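Local structure of uncharacterized protein (4E6F) at residues 110-115 with 160-165. The protein is of unknown function but belongs to the DUF4468 family, whose domain has a TBP-like fold. Numbering follows the deposited sequence.
With EDO (1,2-ethanediol), chain E.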
loop_
_atom_site.group_PDB
_atom_site.type_symbol
_atom_site.label_atom_id
_atom_site.label_comp_id
_atom_site.label_asym_id
_atom_site.label_seq_id
_atom_site.Cartn_x
_atom_site.Cartn_y
_atom_site.Cartn_z
ATOM N N VAL A 110 9.515 3.186 -2.520
ATOM C CA VAL A 110 8.498 3.058 -1.486
ATOM C C VAL A 110 7.898 1.655 -1.594
ATOM O O VAL A 110 7.456 1.257 -2.679
ATOM C CB VAL A 110 7.396 4.147 -1.562
ATOM C CG1 VAL A 110 6.358 3.970 -0.438
ATOM C CG2 VAL A 110 8.007 5.557 -1.508
ATOM N N GLU A 111 7.933 0.902 -0.496
ATOM C CA GLU A 111 7.370 -0.428 -0.451
ATOM C C GLU A 111 6.270 -0.534 0.579
ATOM O O GLU A 111 6.393 0.015 1.684
ATOM C CB GLU A 111 8.456 -1.465 -0.114
ATOM C CG GLU A 111 9.509 -1.562 -1.208
ATOM C CD GLU A 111 10.722 -2.394 -0.834
ATOM O OE1 GLU A 111 11.469 -1.999 0.090
ATOM O OE2 GLU A 111 10.914 -3.458 -1.460
ATOM N N LEU A 112 5.198 -1.270 0.214
ATOM C CA LEU A 112 4.093 -1.558 1.118
ATOM C C LEU A 112 4.104 -3.066 1.318
ATOM O O LEU A 112 3.928 -3.824 0.354
ATOM C CB LEU A 112 2.754 -1.045 0.551
ATOM C CG LEU A 112 1.532 -1.346 1.394
ATOM C CD1 LEU A 112 1.515 -0.488 2.656
ATOM C CD2 LEU A 112 0.249 -1.112 0.598
ATOM N N GLU A 113 4.390 -3.496 2.536
ATOM C CA GLU A 113 4.573 -4.919 2.806
ATOM C C GLU A 113 3.998 -5.363 4.137
ATOM O O GLU A 113 3.410 -4.560 4.861
ATOM C CB GLU A 113 6.076 -5.235 2.758
ATOM C CG GLU A 113 6.926 -4.395 3.713
ATOM C CD GLU A 113 8.402 -4.737 3.712
ATOM O OE1 GLU A 113 8.760 -5.864 3.301
ATOM O OE2 GLU A 113 9.212 -3.865 4.095
ATOM N N LYS A 114 4.139 -6.677 4.441
ATOM C CA LYS A 114 3.651 -7.283 5.675
ATOM C C LYS A 114 2.152 -6.962 5.860
ATOM O O LYS A 114 1.711 -6.561 6.942
ATOM C CB LYS A 114 4.496 -6.821 6.883
ATOM C CG LYS A 114 5.958 -7.215 6.736
ATOM C CD LYS A 114 6.726 -6.743 7.958
ATOM C CE LYS A 114 8.194 -6.985 7.816
ATOM N NZ LYS A 114 8.899 -6.506 9.042
ATOM N N ILE A 115 1.393 -7.136 4.781
ATOM C CA ILE A 115 -0.031 -6.814 4.766
ATOM C C ILE A 115 -0.846 -7.964 5.321
ATOM O O ILE A 115 -0.740 -9.097 4.833
ATOM C CB ILE A 115 -0.473 -6.484 3.329
ATOM C CG1 ILE A 115 0.345 -5.282 2.779
ATOM C CG2 ILE A 115 -2.020 -6.232 3.267
ATOM C CD1 ILE A 115 0.245 -5.065 1.295
ATOM N N ASP A 160 -2.093 2.002 -4.807
ATOM C CA ASP A 160 -2.050 3.075 -5.796
ATOM C C ASP A 160 -2.263 4.438 -5.152
ATOM O O ASP A 160 -1.603 5.422 -5.537
ATOM C CB ASP A 160 -3.112 2.856 -6.873
ATOM C CG ASP A 160 -2.792 1.729 -7.825
ATOM O OD1 ASP A 160 -1.598 1.337 -7.904
ATOM O OD2 ASP A 160 -3.711 1.315 -8.587
ATOM N N ASP A 161 -3.177 4.499 -4.168
ATOM C CA ASP A 161 -3.451 5.753 -3.470
ATOM C C ASP A 161 -2.207 6.234 -2.717
ATOM O O ASP A 161 -1.892 7.432 -2.726
ATOM C CB ASP A 161 -4.629 5.593 -2.508
ATOM C CG ASP A 161 -5.114 6.916 -1.959
ATOM O OD1 ASP A 161 -5.361 7.848 -2.772
ATOM O OD2 ASP A 161 -5.141 7.062 -0.728
HETATM N N MSE A 162 -1.507 5.299 -2.090
HETATM C CA MSE A 162 -0.299 5.628 -1.342
HETATM C C MSE A 162 0.789 6.156 -2.254
HETATM O O MSE A 162 1.458 7.136 -1.914
HETATM C CB MSE A 162 0.218 4.407 -0.605
HETATM C CG MSE A 162 1.435 4.739 0.248
HETATM SE SE MSE A 162 1.860 3.305 1.448
HETATM C CE MSE A 162 0.368 3.463 2.649
ATOM N N PHE A 163 0.972 5.505 -3.417
ATOM C CA PHE A 163 2.013 5.918 -4.346
ATOM C C PHE A 163 1.690 7.287 -4.949
ATOM O O PHE A 163 2.610 8.078 -5.181
ATOM C CB PHE A 163 2.254 4.849 -5.408
ATOM C CG PHE A 163 2.724 3.540 -4.801
ATOM C CD1 PHE A 163 3.617 3.529 -3.721
ATOM C CD2 PHE A 163 2.308 2.322 -5.324
ATOM C CE1 PHE A 163 4.050 2.324 -3.157
ATOM C CE2 PHE A 163 2.741 1.115 -4.750
ATOM C CZ PHE A 163 3.605 1.128 -3.675
HETATM N N MSE A 164 0.398 7.589 -5.162
HETATM C CA MSE A 164 -0.001 8.919 -5.603
HETATM C C MSE A 164 0.315 9.960 -4.499
HETATM O O MSE A 164 0.833 11.046 -4.795
HETATM C CB MSE A 164 -1.504 8.952 -5.967
HETATM C CG MSE A 164 -2.034 10.359 -6.315
HETATM SE SE MSE A 164 -1.153 11.236 -7.842
HETATM C CE MSE A 164 -1.649 9.958 -9.241
ATOM N N ASP A 165 0.041 9.598 -3.218
ATOM C CA ASP A 165 0.308 10.475 -2.098
ATOM C C ASP A 165 1.786 10.853 -2.050
ATOM O O ASP A 165 2.125 12.015 -1.804
ATOM C CB ASP A 165 -0.103 9.789 -0.793
ATOM C CG ASP A 165 -0.720 10.746 0.180
ATOM O OD1 ASP A 165 -1.726 11.408 -0.192
ATOM O OD2 ASP A 165 -0.179 10.882 1.290
HETATM C C1 EDO E . 2.090 -5.260 10.326
HETATM O O1 EDO E . 2.836 -4.772 9.220
HETATM C C2 EDO E . 1.990 -4.168 11.423
HETATM O O2 EDO E . 1.324 -3.000 10.930
#
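Val110 and Leu112, alternate residues of an extended strand, meet Met162 and Phe163 on a helix laid over the sheet, with the CA atoms of Val110 and Phe163 7.6 Å apart and no hydrogen bond crossing between the two segments. The one-on, one-off alternation of a strand turns both aliphatic side chains to the helix, while Glu111 between them points away and is partly exposed, as suits a charged residue. Val110 and Phe163 pass each other in opposite directions: CG1 of Val110 lies in the ring plane, at the edge, 3.9 Å from CE1 of Phe163. The same CE1 is 3.6 Å from the backbone O of Val110, which meets the ring obliquely. CB of Phe163 does not point straight at the strand; with CG anti to the carbonyl carbon (chi1 -61°) the ring nevertheless swings towards it, and CE1 makes the approach. Valine, short and beta-branched, is well suited to a strand position where the ring comes near the backbone. Leu112 reaches further, its CD1 branch touching SE of Met162 at 4.0 Å and the terminal CE at 4.1 Å in the conformers described; selenium here replaces the sulfur of methionine. The Met162 chain runs out extended from the helix and bends only at its last torsion (chi3 -70°), which lets both SE and CE lie against that one methyl. Methionine, long, unbranched and flexible, suits the span between helix and sheet, where the CA atoms of Leu112 and Met162 stand 8.8 Å apart. All four side chains are buried, and the contact is plain apolar packing. Strand 107-119 pairs antiparallel with strands 24-32 and 90-104, with backbone hydrogen bonds between Val110 and Lys29 and between Glu111 and Thr100; helix 149-169 covers it, Met162 also touching Ile99, and Leu112 also touching Phe158 and Ala159.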